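Local coordinates for protein alpha-1,4-endofucoidanase (PDB 6DLH) that cleaves fucoidan chains from within at alpha-1,4 linkages, as a glycoside hydrolase of family 107 whose catalytic domain is followed by calcium-bearing immunoglobulin-like domains, at residues Ile642-Asp647 / Glu723-Val728; Asp681-Gln686 / Asn707-Asn712; Pro421-Gln426 / Gly505-Glu510; Thr461-Leu466 / Glu497-Asp502. One frame throughout, in Å; residues are numbered along the deposited sequence.

Contact 1: Ile642-Asp647 / Glu723-Val728; sequences ILNLTD and EILINV
Parallel strand pairing in the last immunoglobulin-like domain of the chain joins I642, L643 and N644 to E723, I724 and L725, so that the outermost strand 642-649 is laid against 720-729. The ladder has three backbone bonds: L643 N to E723 O (2.9 Å), L725 N to L643 O (3.1 Å) and L645 N to L725 O (3.0 Å), the last almost straight at 178°. Side chains alternate between the faces. On that of L643 and I724, branched and apolar residues suit the core: L643 CB meets I724 CG1, and the CD2 branch of L645 lies against I724 CG2 at 3.7 Å. The other face, with I642, E723 and L725, is more open. There E723, fully extended with CG anti to its backbone N (chi1 175°), runs alongside I642 and brings OE1 to 3.7 Å from CG1, while its OE2 makes a weak bond to S708 on the next strand. At the break after L645 a water stands in, before direct backbone bonding returns between G648 and N727. It takes the N-H of N727 at 3.0 Å and also sits 2.6 Å from D647 OD1 and close to L645 O, bridging the two strands.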
# COMPACT_ATOMS: atom_id res chain seq x y z
N ILE A 642 -26.36 28.70 22.75
CA ILE A 642 -25.98 27.98 23.95
C ILE A 642 -25.06 26.82 23.59
O ILE A 642 -25.50 25.80 23.06
CB ILE A 642 -27.20 27.50 24.77
CG1 ILE A 642 -28.17 28.63 25.10
CG2 ILE A 642 -26.73 26.77 26.02
CD1 ILE A 642 -29.41 28.18 25.84
N LEU A 643 -23.77 26.98 23.92
CA LEU A 643 -22.80 25.90 23.84
C LEU A 643 -22.88 25.09 25.13
O LEU A 643 -22.30 25.48 26.15
CB LEU A 643 -21.40 26.48 23.62
CG LEU A 643 -20.97 26.66 22.17
CD1 LEU A 643 -21.70 27.83 21.52
CD2 LEU A 643 -19.47 26.85 22.05
N ASN A 644 -23.63 23.99 25.08
CA ASN A 644 -23.73 23.04 26.18
C ASN A 644 -22.49 22.14 26.17
O ASN A 644 -22.30 21.36 25.25
CB ASN A 644 -25.04 22.24 26.10
CG ASN A 644 -25.39 21.53 27.39
OD1 ASN A 644 -24.71 21.70 28.41
ND2 ASN A 644 -26.44 20.73 27.36
N LEU A 645 -21.67 22.27 27.22
CA LEU A 645 -20.35 21.65 27.29
C LEU A 645 -20.38 20.41 28.18
O LEU A 645 -21.44 19.99 28.64
CB LEU A 645 -19.34 22.69 27.79
CG LEU A 645 -18.41 23.28 26.74
CD1 LEU A 645 -19.16 23.72 25.49
CD2 LEU A 645 -17.59 24.43 27.32
N THR A 646 -19.20 19.81 28.37
CA THR A 646 -19.04 18.57 29.12
C THR A 646 -19.13 18.87 30.62
O THR A 646 -18.56 19.85 31.09
CB THR A 646 -17.69 17.91 28.82
OG1 THR A 646 -17.53 17.82 27.40
CG2 THR A 646 -17.54 16.53 29.42
N ASP A 647 -19.82 17.98 31.34
CA ASP A 647 -19.93 17.99 32.78
C ASP A 647 -18.57 18.20 33.44
O ASP A 647 -17.55 17.74 32.93
CB ASP A 647 -20.56 16.70 33.32
CG ASP A 647 -22.03 16.56 32.99
OD1 ASP A 647 -22.59 17.49 32.37
OD2 ASP A 647 -22.62 15.51 33.37
N GLU A 723 -23.50 32.07 25.10
CA GLU A 723 -23.57 31.46 26.42
C GLU A 723 -22.87 30.09 26.40
O GLU A 723 -23.07 29.30 25.47
CB GLU A 723 -25.03 31.32 26.85
CG GLU A 723 -25.20 30.58 28.16
CD GLU A 723 -26.64 30.30 28.57
OE1 GLU A 723 -27.55 30.90 27.98
OE2 GLU A 723 -26.84 29.46 29.47
N ILE A 724 -22.06 29.83 27.43
CA ILE A 724 -21.48 28.52 27.70
C ILE A 724 -22.08 27.98 29.00
O ILE A 724 -22.06 28.66 30.02
CB ILE A 724 -19.93 28.61 27.76
CG1 ILE A 724 -19.29 28.69 26.37
CG2 ILE A 724 -19.35 27.44 28.56
CD1 ILE A 724 -19.46 30.01 25.66
N LEU A 725 -22.59 26.74 28.94
CA LEU A 725 -23.33 26.12 30.03
C LEU A 725 -22.64 24.80 30.41
O LEU A 725 -22.58 23.87 29.61
CB LEU A 725 -24.76 25.88 29.54
CG LEU A 725 -25.70 25.11 30.47
CD1 LEU A 725 -26.20 25.99 31.60
CD2 LEU A 725 -26.89 24.56 29.69
N ILE A 726 -22.11 24.74 31.64
CA ILE A 726 -21.45 23.56 32.18
C ILE A 726 -22.20 23.11 33.44
O ILE A 726 -22.32 23.88 34.39
CB ILE A 726 -19.97 23.83 32.51
CG1 ILE A 726 -19.15 24.21 31.28
CG2 ILE A 726 -19.36 22.64 33.24
CD1 ILE A 726 -17.85 24.92 31.60
N ASN A 727 -22.65 21.86 33.43
CA ASN A 727 -23.16 21.20 34.62
C ASN A 727 -21.99 20.67 35.45
O ASN A 727 -21.18 19.89 34.95
CB ASN A 727 -24.12 20.06 34.27
CG ASN A 727 -24.81 19.50 35.49
OD1 ASN A 727 -24.62 20.01 36.59
ND2 ASN A 727 -25.61 18.47 35.31
N VAL A 728 -21.92 21.10 36.72
CA VAL A 728 -20.90 20.62 37.65
C VAL A 728 -21.53 19.57 38.55
O VAL A 728 -22.45 19.88 39.31
CB VAL A 728 -20.28 21.79 38.45
CG1 VAL A 728 -19.31 21.30 39.53
CG2 VAL A 728 -19.59 22.81 37.55
O HOH W 1 -22.65 19.80 31.29

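Contact 2: Asp681-Gln686 / Asn707-Asn712; sequences DWLTIQ and NSFTFN
The indole of W682 takes N707 OD1 at its edge, in the ring plane, while L683 CB and the CZ end of F709 lie toward the rim of one of its faces. F709 turns its own edge to that face in an offset edge-to-face pair, the planes 86° apart and the centroids 5.9 Å apart. On one face of the F709 ring sits L683 CD2, a CH-pi contact 3.5 Å from the centroid and only 4° off the normal. The same methyl reaches the edge of F711 at CZ, 4.1 Å away, and F711 CE2 in turn packs against I685 CB. Leucine suits this place because its CB and its CD2 methyl both reach F709, and CD2 is long enough in reach to touch F711 as well. The contact thus faces strand 684-689 toward strand 705-713 of the other sheet and fills the core of an immunoglobulin-like sandwich, with L695 and I674 as further neighbours. The single polar link is W682 NE1 to N707 OD1 at 3.0 Å, nearly straight at 173°, although the donor stands above the amide's carbonyl plane. A phenylalanine in place of W682 would probably leave N707 OD1 without this donor and open a gap beside F709. Because N707 ND2 bonds to D703 O, both ends of the buried amide are engaged, which fixes its rotation and pays the cost of burying it.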
# COMPACT_ATOMS: atom_id res chain seq x y z
N ASP A 681 -16.48 32.40 38.86
CA ASP A 681 -15.10 32.85 38.82
C ASP A 681 -14.14 31.70 38.51
O ASP A 681 -13.01 31.95 38.09
CB ASP A 681 -14.68 33.48 40.15
CG ASP A 681 -14.99 34.96 40.27
OD1 ASP A 681 -15.35 35.57 39.24
OD2 ASP A 681 -14.88 35.49 41.40
N TRP A 682 -14.58 30.46 38.73
CA TRP A 682 -13.66 29.33 38.66
C TRP A 682 -13.16 29.07 37.23
O TRP A 682 -12.05 28.57 37.08
CB TRP A 682 -14.24 28.07 39.33
CG TRP A 682 -15.46 27.49 38.68
CD1 TRP A 682 -16.76 27.74 39.01
CD2 TRP A 682 -15.49 26.53 37.61
NE1 TRP A 682 -17.60 27.01 38.22
CE2 TRP A 682 -16.85 26.25 37.35
CE3 TRP A 682 -14.52 25.87 36.85
CZ2 TRP A 682 -17.26 25.36 36.36
CZ3 TRP A 682 -14.91 24.99 35.87
CH2 TRP A 682 -16.27 24.73 35.63
N LEU A 683 -13.97 29.40 36.22
CA LEU A 683 -13.65 29.09 34.83
C LEU A 683 -13.09 30.33 34.12
O LEU A 683 -13.76 31.36 34.04
CB LEU A 683 -14.90 28.55 34.14
CG LEU A 683 -14.77 28.19 32.65
CD1 LEU A 683 -14.41 26.73 32.45
CD2 LEU A 683 -16.06 28.51 31.91
N THR A 684 -11.86 30.22 33.61
CA THR A 684 -11.29 31.27 32.78
C THR A 684 -10.98 30.71 31.39
O THR A 684 -11.21 29.53 31.13
CB THR A 684 -10.08 31.95 33.43
OG1 THR A 684 -9.04 30.99 33.63
CG2 THR A 684 -10.40 32.65 34.73
N ILE A 685 -10.46 31.57 30.51
CA ILE A 685 -10.12 31.16 29.16
C ILE A 685 -8.75 31.73 28.84
O ILE A 685 -8.42 32.84 29.26
CB ILE A 685 -11.18 31.63 28.14
CG1 ILE A 685 -11.15 30.78 26.86
CG2 ILE A 685 -11.04 33.12 27.83
CD1 ILE A 685 -12.10 31.25 25.78
N GLN A 686 -7.95 30.94 28.10
CA GLN A 686 -6.72 31.46 27.53
C GLN A 686 -6.53 30.85 26.14
O GLN A 686 -6.90 29.70 25.90
CB GLN A 686 -5.53 31.21 28.46
CG GLN A 686 -4.37 32.15 28.19
CD GLN A 686 -3.31 32.09 29.26
OE1 GLN A 686 -2.89 31.01 29.69
NE2 GLN A 686 -2.85 33.25 29.70
N ASN A 707 -23.84 25.89 35.47
CA ASN A 707 -23.05 27.10 35.60
C ASN A 707 -23.07 27.85 34.27
O ASN A 707 -22.54 27.35 33.28
CB ASN A 707 -21.60 26.79 35.98
CG ASN A 707 -21.42 26.36 37.43
OD1 ASN A 707 -20.59 26.92 38.13
ND2 ASN A 707 -22.20 25.38 37.88
N SER A 708 -23.67 29.05 34.27
CA SER A 708 -23.87 29.80 33.05
C SER A 708 -22.79 30.87 32.90
O SER A 708 -22.49 31.60 33.84
CB SER A 708 -25.26 30.36 33.00
OG SER A 708 -25.46 31.12 31.81
N PHE A 709 -22.21 30.95 31.70
CA PHE A 709 -21.16 31.91 31.40
C PHE A 709 -21.47 32.62 30.09
O PHE A 709 -22.24 32.12 29.27
CB PHE A 709 -19.80 31.20 31.26
CG PHE A 709 -19.37 30.40 32.46
CD1 PHE A 709 -19.82 29.10 32.64
CD2 PHE A 709 -18.50 30.93 33.39
CE1 PHE A 709 -19.43 28.36 33.74
CE2 PHE A 709 -18.10 30.19 34.50
CZ PHE A 709 -18.56 28.91 34.67
N THR A 710 -20.86 33.79 29.88
CA THR A 710 -21.00 34.47 28.60
C THR A 710 -19.61 34.85 28.10
O THR A 710 -18.74 35.25 28.88
CB THR A 710 -22.00 35.63 28.67
OG1 THR A 710 -21.43 36.71 29.42
CG2 THR A 710 -23.34 35.24 29.28
N PHE A 711 -19.41 34.72 26.78
CA PHE A 711 -18.11 34.99 26.18
C PHE A 711 -18.30 35.84 24.93
O PHE A 711 -19.27 35.70 24.20
CB PHE A 711 -17.36 33.68 25.89
CG PHE A 711 -16.81 32.98 27.11
CD1 PHE A 711 -17.56 32.05 27.81
CD2 PHE A 711 -15.53 33.26 27.57
CE1 PHE A 711 -17.05 31.41 28.93
CE2 PHE A 711 -15.02 32.63 28.70
CZ PHE A 711 -15.78 31.71 29.38
N ASN A 712 -17.34 36.74 24.70
CA ASN A 712 -17.46 37.65 23.58
C ASN A 712 -16.37 37.36 22.55
O ASN A 712 -15.21 37.15 22.91
CB ASN A 712 -17.56 39.12 24.02
CG ASN A 712 -17.64 40.07 22.85
OD1 ASN A 712 -18.73 40.47 22.45
ND2 ASN A 712 -16.50 40.41 22.28

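Contact 3: Pro421-Gln426 / Gly505-Glu510; sequences PNWSRQ and GVTNRE
S424 O is gripped by both terminal nitrogens of R509, NH2 at 2.8 Å and NH1 at 2.9 Å, an end-on grip on one atom that ties strand 505-513 of the first immunoglobulin-like domain to the segment leading in from the catalytic part. NH1 lies in the carbonyl plane and NH2 above it, while a weak bond from NH2 to R425 O and one from NH1 to T428 further fix the guanidinium. Arginine suits the place, being long enough to fold over an aromatic ring and still donate several N-H groups. Bends at chi2 (81°) and chi3 (58°) bring the guanidinium round to S424 O. Nearer the backbone, R509 CB covers the face of W423 as a CH-pi contact, 3.3 Å from the centroid of the five-membered ring. At the edge of that ring, W423 NE1 donates to T507 O (3.1 Å), and F449 adds an edge-to-face partner. Beyond the contact, R425 bonds to A140 and Q426 to the calcium ligand D79, so 421-426 also reaches the catalytic part. At the other end of the segment, T507 OG1 donates to P421 O at 2.7 Å, in the carbonyl plane and on a lone pair.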
# COMPACT_ATOMS: atom_id res chain seq x y z
N PRO A 421 28.91 -15.15 -13.72
CA PRO A 421 28.23 -13.94 -13.28
C PRO A 421 26.80 -14.14 -12.78
O PRO A 421 26.07 -15.00 -13.28
CB PRO A 421 28.19 -13.06 -14.54
CG PRO A 421 29.37 -13.53 -15.36
CD PRO A 421 29.45 -15.02 -15.09
N ASN A 422 26.40 -13.32 -11.80
CA ASN A 422 25.02 -13.26 -11.36
C ASN A 422 24.38 -11.96 -11.86
O ASN A 422 25.00 -10.90 -11.78
CB ASN A 422 24.89 -13.35 -9.84
CG ASN A 422 25.49 -14.61 -9.24
OD1 ASN A 422 25.74 -14.65 -8.03
ND2 ASN A 422 25.74 -15.63 -10.04
N TRP A 423 23.15 -12.07 -12.37
CA TRP A 423 22.32 -10.92 -12.67
C TRP A 423 21.48 -10.55 -11.44
O TRP A 423 21.17 -11.40 -10.61
CB TRP A 423 21.43 -11.21 -13.88
CG TRP A 423 22.15 -11.19 -15.20
CD1 TRP A 423 22.86 -12.22 -15.76
CD2 TRP A 423 22.24 -10.09 -16.12
NE1 TRP A 423 23.38 -11.83 -16.97
CE2 TRP A 423 23.01 -10.53 -17.22
CE3 TRP A 423 21.74 -8.78 -16.13
CZ2 TRP A 423 23.30 -9.70 -18.30
CZ3 TRP A 423 22.02 -7.96 -17.20
CH2 TRP A 423 22.79 -8.42 -18.27
N SER A 424 21.08 -9.28 -11.35
CA SER A 424 20.40 -8.77 -10.17
C SER A 424 18.94 -9.22 -10.15
O SER A 424 18.33 -9.42 -11.20
CB SER A 424 20.53 -7.27 -10.09
OG SER A 424 19.87 -6.64 -11.17
N ARG A 425 18.41 -9.39 -8.93
CA ARG A 425 16.99 -9.56 -8.66
C ARG A 425 16.37 -10.62 -9.57
O ARG A 425 16.93 -11.69 -9.73
CB ARG A 425 16.28 -8.20 -8.69
CG ARG A 425 16.97 -7.16 -7.82
CD ARG A 425 16.14 -5.90 -7.66
NE ARG A 425 16.66 -5.08 -6.58
CZ ARG A 425 16.19 -3.89 -6.23
NH1 ARG A 425 16.70 -3.25 -5.19
NH2 ARG A 425 15.22 -3.33 -6.93
N GLN A 426 15.20 -10.30 -10.16
CA GLN A 426 14.45 -11.22 -11.00
C GLN A 426 14.45 -10.79 -12.47
O GLN A 426 14.41 -11.65 -13.35
CB GLN A 426 13.03 -11.41 -10.48
CG GLN A 426 12.94 -12.28 -9.23
CD GLN A 426 13.27 -13.72 -9.52
OE1 GLN A 426 12.59 -14.39 -10.29
NE2 GLN A 426 14.32 -14.22 -8.88
N GLY A 505 33.17 -17.94 -17.08
CA GLY A 505 32.17 -18.24 -18.10
C GLY A 505 31.12 -17.15 -18.23
O GLY A 505 31.33 -16.02 -17.80
N VAL A 506 29.98 -17.51 -18.85
CA VAL A 506 28.93 -16.57 -19.19
C VAL A 506 27.63 -16.96 -18.48
O VAL A 506 27.38 -18.14 -18.25
CB VAL A 506 28.71 -16.51 -20.72
CG1 VAL A 506 27.70 -17.55 -21.20
CG2 VAL A 506 28.29 -15.12 -21.18
N THR A 507 26.81 -15.95 -18.16
CA THR A 507 25.45 -16.14 -17.68
C THR A 507 24.53 -15.23 -18.49
O THR A 507 24.83 -14.05 -18.67
CB THR A 507 25.32 -15.81 -16.19
OG1 THR A 507 26.25 -16.60 -15.44
CG2 THR A 507 23.92 -16.03 -15.65
N ASN A 508 23.40 -15.79 -18.93
CA ASN A 508 22.46 -15.13 -19.82
C ASN A 508 21.30 -14.56 -19.01
O ASN A 508 20.90 -15.12 -18.00
CB ASN A 508 21.86 -16.10 -20.85
CG ASN A 508 22.83 -16.58 -21.90
OD1 ASN A 508 24.05 -16.54 -21.72
ND2 ASN A 508 22.30 -17.05 -23.02
N ARG A 509 20.76 -13.44 -19.50
CA ARG A 509 19.55 -12.84 -18.98
C ARG A 509 18.73 -12.35 -20.17
O ARG A 509 19.25 -11.61 -21.01
CB ARG A 509 19.93 -11.73 -17.99
CG ARG A 509 18.81 -10.78 -17.59
CD ARG A 509 17.87 -11.29 -16.52
NE ARG A 509 18.42 -11.68 -15.22
CZ ARG A 509 18.26 -10.99 -14.09
NH1 ARG A 509 18.09 -9.68 -14.12
NH2 ARG A 509 18.24 -11.63 -12.94
N GLU A 510 17.47 -12.79 -20.25
CA GLU A 510 16.58 -12.37 -21.31
C GLU A 510 16.07 -10.96 -21.02
O GLU A 510 15.53 -10.71 -19.94
CB GLU A 510 15.42 -13.36 -21.46
CG GLU A 510 14.42 -12.97 -22.54
CD GLU A 510 13.15 -13.80 -22.56
OE1 GLU A 510 12.09 -13.28 -22.16
OE2 GLU A 510 13.23 -14.97 -22.97

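Contact 4: Thr461-Leu466 / Glu497-Asp502; sequences TASGTL and ELMAQD. With CA (calcium ion), chain I.
Antiparallel pairing of T461, A462 and S463 with M499, L498 and E497 sets the outermost strand 459-464 beside the middle strand of a three-stranded sheet in the first immunoglobulin-like domain. T461 and M499 form one hydrogen-bonded pair, with M499 N to T461 O at 2.7 Å and T461 N to M499 O at 3.1 Å; S463 and E497 form the other, S463 N to E497 O and E497 N to S463 O, each 3.2 Å. Between them A462 and L498 are a non-hydrogen-bonded pair on the inner face, where the small A462 CB touches L498 CD2 at 4.0 Å and I472 packs on both. On the outer face M499 carries the contact. Its chain runs out straight at chi2 (172°), putting SD 3.4 Å from S463 OG; the bend at chi3 (-60°) then turns the methyl CE to meet T461 CG2 at 3.5 Å. Methionine suits this place, as its flexible, polarisable end can follow an uneven strand surface. With an alanine in place of M499, the T461 methyl and S463 side chain would probably lose their cover from the next strand. Near the end of strand 494-502, D502 OD2 binds a calcium ion together with G419 O, D451 OD1, E453 OE1 and a water. The strand that pairs with 459-464 thus also supplies a carboxylate to the metal, which probably offsets the negative charge gathered there.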
# COMPACT_ATOMS: atom_id res chain seq x y z
N THR A 461 27.99 -8.90 -23.87
CA THR A 461 27.57 -8.94 -25.26
C THR A 461 26.20 -9.61 -25.34
O THR A 461 25.65 -10.00 -24.32
CB THR A 461 28.66 -9.57 -26.15
OG1 THR A 461 28.22 -9.48 -27.51
CG2 THR A 461 29.02 -10.99 -25.77
N ALA A 462 25.66 -9.70 -26.56
CA ALA A 462 24.31 -10.20 -26.75
C ALA A 462 24.31 -11.33 -27.78
O ALA A 462 25.32 -11.55 -28.46
CB ALA A 462 23.41 -9.07 -27.19
N SER A 463 23.19 -12.06 -27.83
CA SER A 463 22.91 -13.04 -28.87
C SER A 463 21.40 -13.16 -29.06
O SER A 463 20.64 -13.07 -28.10
CB SER A 463 23.56 -14.38 -28.58
OG SER A 463 23.10 -14.92 -27.36
N GLY A 464 20.99 -13.37 -30.32
CA GLY A 464 19.59 -13.32 -30.70
C GLY A 464 19.32 -12.19 -31.70
O GLY A 464 20.20 -11.85 -32.48
N THR A 465 18.11 -11.62 -31.63
CA THR A 465 17.62 -10.68 -32.63
C THR A 465 17.53 -9.27 -32.04
O THR A 465 16.55 -8.94 -31.36
CB THR A 465 16.29 -11.16 -33.23
OG1 THR A 465 16.53 -12.44 -33.82
CG2 THR A 465 15.71 -10.22 -34.27
N LEU A 466 18.54 -8.45 -32.35
CA LEU A 466 18.67 -7.11 -31.79
C LEU A 466 18.29 -6.07 -32.84
O LEU A 466 18.38 -6.33 -34.04
CB LEU A 466 20.13 -6.90 -31.36
CG LEU A 466 20.50 -7.42 -29.97
CD1 LEU A 466 20.64 -8.93 -29.97
CD2 LEU A 466 21.79 -6.77 -29.50
N GLU A 497 19.00 -12.11 -25.57
CA GLU A 497 19.78 -12.48 -24.41
C GLU A 497 20.92 -11.48 -24.26
O GLU A 497 21.58 -11.15 -25.24
CB GLU A 497 20.37 -13.88 -24.61
CG GLU A 497 19.34 -14.96 -24.86
CD GLU A 497 18.57 -15.40 -23.62
OE1 GLU A 497 17.37 -15.06 -23.53
OE2 GLU A 497 19.16 -16.08 -22.76
N LEU A 498 21.13 -10.99 -23.02
CA LEU A 498 22.39 -10.35 -22.68
C LEU A 498 23.29 -11.38 -22.00
O LEU A 498 22.81 -12.23 -21.25
CB LEU A 498 22.12 -9.14 -21.78
CG LEU A 498 21.51 -7.93 -22.48
CD1 LEU A 498 21.40 -6.75 -21.52
CD2 LEU A 498 22.30 -7.54 -23.72
N MET A 499 24.60 -11.29 -22.25
CA MET A 499 25.52 -12.29 -21.75
C MET A 499 26.67 -11.63 -20.99
O MET A 499 27.52 -10.95 -21.58
CB MET A 499 26.07 -13.14 -22.90
CG MET A 499 24.98 -13.88 -23.66
SD MET A 499 25.69 -14.65 -25.13
CE MET A 499 26.31 -13.22 -26.01
N ALA A 500 26.70 -11.86 -19.68
CA ALA A 500 27.74 -11.29 -18.84
C ALA A 500 28.84 -12.34 -18.66
O ALA A 500 28.55 -13.51 -18.47
CB ALA A 500 27.16 -10.84 -17.52
N GLN A 501 30.10 -11.88 -18.71
CA GLN A 501 31.23 -12.79 -18.72
C GLN A 501 32.17 -12.43 -17.57
O GLN A 501 32.37 -11.26 -17.27
CB GLN A 501 31.97 -12.71 -20.06
CG GLN A 501 33.09 -13.73 -20.19
CD GLN A 501 33.94 -13.58 -21.43
OE1 GLN A 501 34.33 -12.48 -21.81
NE2 GLN A 501 34.25 -14.71 -22.06
N ASP A 502 32.74 -13.48 -16.96
CA ASP A 502 33.91 -13.37 -16.11
C ASP A 502 34.88 -14.48 -16.47
O ASP A 502 34.65 -15.24 -17.42
CB ASP A 502 33.54 -13.30 -14.62
CG ASP A 502 32.82 -14.52 -14.05
OD1 ASP A 502 32.72 -15.55 -14.76
OD2 ASP A 502 32.35 -14.42 -12.88
CA CA I . 33.67 -15.97 -10.90
O HOH W 2 35.58 -14.89 -12.14

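The contacts form two pairs at opposite sides of the chain's centre. Contacts 3 and 4 have centres about 10 Å apart in the first immunoglobulin-like domain; contacts 1 and 2, equally close, lie in the last, and contacts 1 and 3 are about 73 Å apart between centres. Within each pair one contact is nested in the loop closed by the other: 4 inside 3, then 2 inside 1. Adjacent antiparallel strands link them, 494-502 with 505-513 and 705-713 with 720-729. Contacts 1 and 3 bring the beginning and end of each domain together, by strand pairing in contact 1 and by side-chain bonds and packing in contact 3, consistent with modules strung behind the catalytic part.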